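Local coordinates for protein EvdO1 (Micromonospora carbonacea, PDB 4XBZ) that probably acts as a metal-dependent oxygenase of the phytanoyl-CoA dioxygenase family in orthosomycin biosynthesis, where such enzymes carry out oxidative cyclizations, at residues N138-W143 and R262-E267; G164-A169 and W268-H273. One frame throughout, in Å; residues are numbered along the deposited sequence.

Overall arrangement
From the N terminus, the chain first enters interaction 1 at the start of strand 139-147, then runs through strand 157-160 into the loop 164-169 that serves interaction 2. Some ninety residues later it returns along strand 256-263 and closes the first loop at 262-267, where strand gives way to helix 264-270; 268-273, at the end of that helix, closes the second. The two contacts therefore cross rather than nest, and their centres are about 11 Å apart. Interaction 1 joins neighbouring strands of the large sheet; interaction 2 fastens the loop before helix 169-173 to the helix leaving that sheet. R262 NH1 to G164 O, and E267 OE2 to H273 ND1, link them directly.

Interaction 1 of 2, residues N138-W143 and R262-E267; sequences NLIPTW and RPAEVE
N138 reaches across to E265 with its amide almost perpendicular to the carboxylate, the two planes 85° apart. The bond from N138 ND2 to E265 OE1 is 3.0 Å long and fairly straight; it leaves within the amide plane but meets the oxygen from above the carboxylate. E265 achieves this through the turn about its CB-CG bond (chi2 -88°), which folds its carboxylate back toward the strand. The other end of the amide, OD1, accepts from the backbone N of A309, so both ends of this buried group are held. At the root of the same side chain, A264 CB sits 3.8 Å from N138 CB, and A264 N donates to N138 O at 2.8 Å.

Farther along, I140 and R262 form an antiparallel hydrogen-bonded pair, with I140 N to R262 O at 2.9 Å and R262 N to I140 O at 3.1 Å. Their side chains rise on the same face of the sheet. I140 CG2 approaches A264 CB, while T142 CG2 meets R262 CG at 4.1 Å, the two side chains crossing at about a right angle. Extended from CG to NE, the arginine carries its guanidinium to the indole of W143, where NH2 lies 3.8 Å from CZ3 and the planes are inclined by 44°. The guanidinium is held by a salt bridge to E260 and by the carbonyls of A163 and G164, which would fix its rotation; E260 also bonds T142 OG1.

P263 is the N-cap of helix 264-270, so the strand pairing passes directly into a helix. This is an antiparallel strand pair of the large sheet in a double-stranded beta-helix, the fold of the phytanoyl-CoA dioxygenase family, with the side chain of W143 about 11 Å from the bound nickel ion.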
loop_
_atom_site.group_PDB
_atom_site.type_symbol
_atom_site.label_atom_id
_atom_site.label_comp_id
_atom_site.label_asym_id
_atom_site.label_seq_id
_atom_site.Cartn_x
_atom_site.Cartn_y
_atom_site.Cartn_z
ATOM N N ASN A 138 -4.500 -1.805 8.894
ATOM C CA ASN A 138 -4.657 -3.036 9.683
ATOM C C ASN A 138 -3.344 -3.781 9.858
ATOM O O ASN A 138 -3.337 -5.007 10.027
ATOM C CB ASN A 138 -5.672 -3.994 9.039
ATOM C CG ASN A 138 -6.954 -3.300 8.611
ATOM O OD1 ASN A 138 -7.513 -2.491 9.348
ATOM N ND2 ASN A 138 -7.423 -3.616 7.407
ATOM N N LEU A 139 -2.237 -3.050 9.789
ATOM C CA LEU A 139 -0.918 -3.656 9.934
ATOM C C LEU A 139 -0.779 -4.413 11.262
ATOM O O LEU A 139 -1.258 -3.977 12.308
ATOM C CB LEU A 139 0.180 -2.593 9.837
ATOM C CG LEU A 139 0.356 -1.677 11.043
ATOM C CD1 LEU A 139 1.755 -1.877 11.659
ATOM C CD2 LEU A 139 0.147 -0.238 10.636
ATOM N N ILE A 140 -0.130 -5.561 11.212
ATOM C CA ILE A 140 0.307 -6.198 12.441
ATOM C C ILE A 140 1.786 -6.559 12.326
ATOM O O ILE A 140 2.277 -6.820 11.226
ATOM C CB ILE A 140 -0.523 -7.449 12.774
ATOM C CG1 ILE A 140 -0.447 -8.480 11.648
ATOM C CG2 ILE A 140 -1.973 -7.074 13.064
ATOM C CD1 ILE A 140 -0.559 -9.926 12.153
ATOM N N PRO A 141 2.506 -6.544 13.455
ATOM C CA PRO A 141 3.900 -7.008 13.490
ATOM C C PRO A 141 3.996 -8.540 13.525
ATOM O O PRO A 141 3.259 -9.176 14.279
ATOM C CB PRO A 141 4.432 -6.397 14.786
ATOM C CG PRO A 141 3.189 -6.338 15.691
ATOM C CD PRO A 141 2.061 -5.993 14.751
ATOM N N THR A 142 4.876 -9.134 12.727
ATOM C CA THR A 142 4.960 -10.586 12.702
ATOM C C THR A 142 6.312 -11.048 13.237
ATOM O O THR A 142 6.525 -11.069 14.446
ATOM C CB THR A 142 4.704 -11.157 11.277
ATOM O OG1 THR A 142 5.597 -10.547 10.345
ATOM C CG2 THR A 142 3.233 -10.892 10.818
ATOM N N TRP A 143 7.214 -11.432 12.347
ATOM C CA TRP A 143 8.570 -11.748 12.737
ATOM C C TRP A 143 9.249 -10.530 13.337
ATOM O O TRP A 143 9.069 -9.404 12.857
ATOM C CB TRP A 143 9.368 -12.284 11.534
ATOM C CG TRP A 143 9.100 -13.751 11.243
ATOM C CD1 TRP A 143 9.862 -14.828 11.648
ATOM C CD2 TRP A 143 7.990 -14.306 10.513
ATOM N NE1 TRP A 143 9.292 -16.004 11.211
ATOM C CE2 TRP A 143 8.147 -15.713 10.513
ATOM C CE3 TRP A 143 6.887 -13.751 9.851
ATOM C CZ2 TRP A 143 7.243 -16.566 9.877
ATOM C CZ3 TRP A 143 5.983 -14.604 9.223
ATOM C CH2 TRP A 143 6.166 -15.996 9.241
ATOM N N ARG A 262 2.618 -7.415 8.162
ATOM C CA ARG A 262 1.656 -7.840 7.142
ATOM C C ARG A 262 0.277 -7.237 7.434
ATOM O O ARG A 262 0.003 -6.820 8.560
ATOM C CB ARG A 262 1.542 -9.365 7.090
ATOM C CG ARG A 262 2.820 -10.081 6.770
ATOM C CD ARG A 262 2.639 -11.603 6.666
ATOM N NE ARG A 262 3.934 -12.261 6.511
ATOM C CZ ARG A 262 4.238 -13.159 5.574
ATOM N NH1 ARG A 262 3.326 -13.554 4.684
ATOM N NH2 ARG A 262 5.465 -13.671 5.534
ATOM N N PRO A 263 -0.606 -7.188 6.427
ATOM C CA PRO A 263 -1.966 -6.726 6.740
ATOM C C PRO A 263 -2.760 -7.782 7.506
ATOM O O PRO A 263 -2.640 -8.965 7.192
ATOM C CB PRO A 263 -2.577 -6.463 5.353
ATOM C CG PRO A 263 -1.375 -6.284 4.437
ATOM C CD PRO A 263 -0.379 -7.275 4.973
ATOM N N ALA A 264 -3.537 -7.366 8.504
ATOM C CA ALA A 264 -4.387 -8.304 9.255
ATOM C C ALA A 264 -5.361 -9.087 8.369
ATOM O O ALA A 264 -5.551 -10.293 8.562
ATOM C CB ALA A 264 -5.165 -7.572 10.348
ATOM N N GLU A 265 -5.975 -8.422 7.396
ATOM C CA GLU A 265 -6.964 -9.120 6.580
ATOM C C GLU A 265 -6.292 -10.154 5.676
ATOM O O GLU A 265 -6.931 -11.112 5.250
ATOM C CB GLU A 265 -7.802 -8.144 5.735
ATOM C CG GLU A 265 -7.082 -7.544 4.529
ATOM C CD GLU A 265 -6.315 -6.284 4.871
ATOM O OE1 GLU A 265 -6.124 -6.002 6.082
ATOM O OE2 GLU A 265 -5.909 -5.569 3.928
ATOM N N VAL A 266 -5.014 -9.963 5.378
ATOM C CA VAL A 266 -4.287 -10.920 4.548
ATOM C C VAL A 266 -3.960 -12.163 5.366
ATOM O O VAL A 266 -4.144 -13.287 4.892
ATOM C CB VAL A 266 -2.987 -10.310 3.967
ATOM C CG1 VAL A 266 -2.023 -11.408 3.465
ATOM C CG2 VAL A 266 -3.314 -9.266 2.868
ATOM N N GLU A 267 -3.475 -11.957 6.591
ATOM C CA GLU A 267 -3.216 -13.073 7.504
ATOM C C GLU A 267 -4.501 -13.830 7.789
ATOM O O GLU A 267 -4.536 -15.064 7.746
ATOM C CB GLU A 267 -2.595 -12.597 8.822
ATOM C CG GLU A 267 -1.057 -12.517 8.793
ATOM C CD GLU A 267 -0.395 -13.851 9.066
ATOM O OE1 GLU A 267 -1.110 -14.838 9.351
ATOM O OE2 GLU A 267 0.843 -13.922 8.998
#

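Interaction 2 of 2, residues G164-A169 and W268-H273; sequences GLYDNA and WQLGPH
Y166 and G271 supply the polar link between the loop 164-169 and the end of helix 264-270. The phenol OH donates to G271 O at 2.6 Å, tilted 26° from the carbonyl plane, and the acceptor lies at the edge of the ring near its plane. R262 NH1 also makes a weak hydrogen bond to this hydroxyl. The carbonyl oxygen of G164 sits 3.4 Å above the centre of the Y166 ring, on the face opposite L270.

Aliphatic-on-aromatic packing accounts for the other face. L270 crosses the tyrosine at about a right angle: its CD1 lies over the ring, offset toward the rim, and its CB comes within 3.5 Å of Y166 CE1. P272 CD approaches the hydroxyl end obliquely, 3.5 Å from Y166 OH.

The helix stops here. G271 leaves helical geometry with a positive phi of 78°, and the peptide bond that follows is cis, turning the chain at P272 toward helix 275-293. In this double-stranded beta-helix protein the contact thus ties the loop that follows metal-bearing strand 157-160, with its ligand H160, to the helix that leaves strand 256-263.

Aliphatic contacts complete the junction. L165 crosses the proline obliquely, its CG set trans to its own N (chi1 174°), which brings both methyls to bear on P272 CB from the same side. CD1 packs tightly against that carbon at 3.5 Å, while CD2 also lies 3.5 Å from L270 O. W332 touches both L165 and P272, and N168 of the second subunit packs on L270.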
loop_
_atom_site.group_PDB
_atom_site.type_symbol
_atom_site.label_atom_id
_atom_site.label_comp_id
_atom_site.label_asym_id
_atom_site.label_seq_id
_atom_site.Cartn_x
_atom_site.Cartn_y
_atom_site.Cartn_z
ATOM N N GLY A 164 6.942 -15.725 1.596
ATOM C CA GLY A 164 5.618 -15.142 1.697
ATOM C C GLY A 164 4.554 -16.140 2.110
ATOM O O GLY A 164 3.577 -15.768 2.769
ATOM N N LEU A 165 4.758 -17.402 1.717
ATOM C CA LEU A 165 3.761 -18.480 1.814
ATOM C C LEU A 165 2.507 -18.211 0.936
ATOM O O LEU A 165 1.477 -18.871 1.102
ATOM C CB LEU A 165 3.358 -18.739 3.304
ATOM C CG LEU A 165 2.219 -19.720 3.692
ATOM C CD1 LEU A 165 2.582 -20.675 4.829
ATOM C CD2 LEU A 165 0.856 -19.003 3.964
ATOM N N TYR A 166 2.556 -17.294 -0.028
ATOM C CA TYR A 166 1.292 -17.057 -0.758
ATOM C C TYR A 166 1.293 -17.542 -2.203
ATOM O O TYR A 166 2.203 -17.246 -2.982
ATOM C CB TYR A 166 0.899 -15.572 -0.729
ATOM C CG TYR A 166 0.699 -15.033 0.666
ATOM C CD1 TYR A 166 0.054 -15.796 1.643
ATOM C CD2 TYR A 166 1.182 -13.776 1.022
ATOM C CE1 TYR A 166 -0.109 -15.311 2.942
ATOM C CE2 TYR A 166 1.018 -13.279 2.309
ATOM C CZ TYR A 166 0.378 -14.049 3.267
ATOM O OH TYR A 166 0.227 -13.555 4.548
ATOM N N ASP A 167 0.260 -18.300 -2.552
ATOM C CA ASP A 167 -0.047 -18.526 -3.950
ATOM C C ASP A 167 -0.321 -17.172 -4.588
ATOM O O ASP A 167 -0.886 -16.296 -3.940
ATOM C CB ASP A 167 -1.252 -19.439 -4.106
ATOM C CG ASP A 167 -0.964 -20.857 -3.694
ATOM O OD1 ASP A 167 0.187 -21.306 -3.878
ATOM O OD2 ASP A 167 -1.892 -21.518 -3.181
ATOM N N ASN A 168 0.086 -17.010 -5.846
ATOM C CA ASN A 168 -0.096 -15.762 -6.583
ATOM C C ASN A 168 0.522 -14.589 -5.819
ATOM O O ASN A 168 -0.104 -13.534 -5.635
ATOM C CB ASN A 168 -1.589 -15.506 -6.858
ATOM C CG ASN A 168 -2.271 -16.688 -7.534
ATOM O OD1 ASN A 168 -1.953 -17.031 -8.672
ATOM N ND2 ASN A 168 -3.226 -17.304 -6.838
ATOM N N ALA A 169 1.761 -14.794 -5.380
ATOM C CA ALA A 169 2.409 -13.886 -4.452
ATOM C C ALA A 169 2.444 -12.462 -5.003
ATOM O O ALA A 169 2.146 -11.510 -4.292
ATOM C CB ALA A 169 3.814 -14.381 -4.127
ATOM N N TRP A 268 -5.555 -13.075 8.070
ATOM C CA TRP A 268 -6.845 -13.658 8.367
ATOM C C TRP A 268 -7.268 -14.652 7.295
ATOM O O TRP A 268 -7.680 -15.747 7.634
ATOM C CB TRP A 268 -7.885 -12.550 8.543
ATOM C CG TRP A 268 -9.290 -13.026 8.632
ATOM C CD1 TRP A 268 -9.799 -13.969 9.493
ATOM C CD2 TRP A 268 -10.389 -12.572 7.836
ATOM N NE1 TRP A 268 -11.149 -14.127 9.270
ATOM C CE2 TRP A 268 -11.533 -13.280 8.256
ATOM C CE3 TRP A 268 -10.518 -11.628 6.803
ATOM C CZ2 TRP A 268 -12.792 -13.072 7.674
ATOM C CZ3 TRP A 268 -11.768 -11.427 6.231
ATOM C CH2 TRP A 268 -12.882 -12.143 6.665
ATOM N N GLN A 269 -7.097 -14.313 6.018
ATOM C CA GLN A 269 -7.606 -15.157 4.924
ATOM C C GLN A 269 -6.575 -16.067 4.279
ATOM O O GLN A 269 -6.929 -17.090 3.705
ATOM C CB GLN A 269 -8.222 -14.306 3.793
ATOM C CG GLN A 269 -9.510 -13.628 4.141
ATOM C CD GLN A 269 -10.307 -13.223 2.911
ATOM O OE1 GLN A 269 -9.746 -12.836 1.878
ATOM N NE2 GLN A 269 -11.625 -13.333 3.009
ATOM N N LEU A 270 -5.310 -15.680 4.308
ATOM C CA LEU A 270 -4.311 -16.465 3.594
ATOM C C LEU A 270 -3.264 -17.078 4.521
ATOM O O LEU A 270 -2.439 -17.859 4.068
ATOM C CB LEU A 270 -3.621 -15.605 2.527
ATOM C CG LEU A 270 -4.526 -14.889 1.511
ATOM C CD1 LEU A 270 -3.686 -14.117 0.519
ATOM C CD2 LEU A 270 -5.484 -15.844 0.778
ATOM N N GLY A 271 -3.314 -16.741 5.807
ATOM C CA GLY A 271 -2.274 -17.141 6.748
ATOM C C GLY A 271 -1.033 -16.265 6.615
ATOM O O GLY A 271 -1.147 -15.116 6.170
ATOM N N PRO A 272 0.162 -16.791 6.961
ATOM C CA PRO A 272 0.487 -18.155 7.394
ATOM C C PRO A 272 0.142 -18.486 8.836
ATOM O O PRO A 272 0.235 -19.650 9.210
ATOM C CB PRO A 272 2.011 -18.222 7.208
ATOM C CG PRO A 272 2.464 -16.827 7.335
ATOM C CD PRO A 272 1.386 -15.991 6.736
ATOM N N HIS A 273 -0.214 -17.498 9.641
ATOM C CA HIS A 273 -0.486 -17.767 11.042
ATOM C C HIS A 273 -1.940 -18.134 11.282
ATOM O O HIS A 273 -2.808 -17.847 10.460
ATOM C CB HIS A 273 -0.129 -16.564 11.910
ATOM C CG HIS A 273 1.311 -16.177 11.839
ATOM N ND1 HIS A 273 1.780 -15.212 10.973
ATOM C CD2 HIS A 273 2.389 -16.625 12.529
ATOM C CE1 HIS A 273 3.085 -15.080 11.134
ATOM N NE2 HIS A 273 3.478 -15.932 12.064
#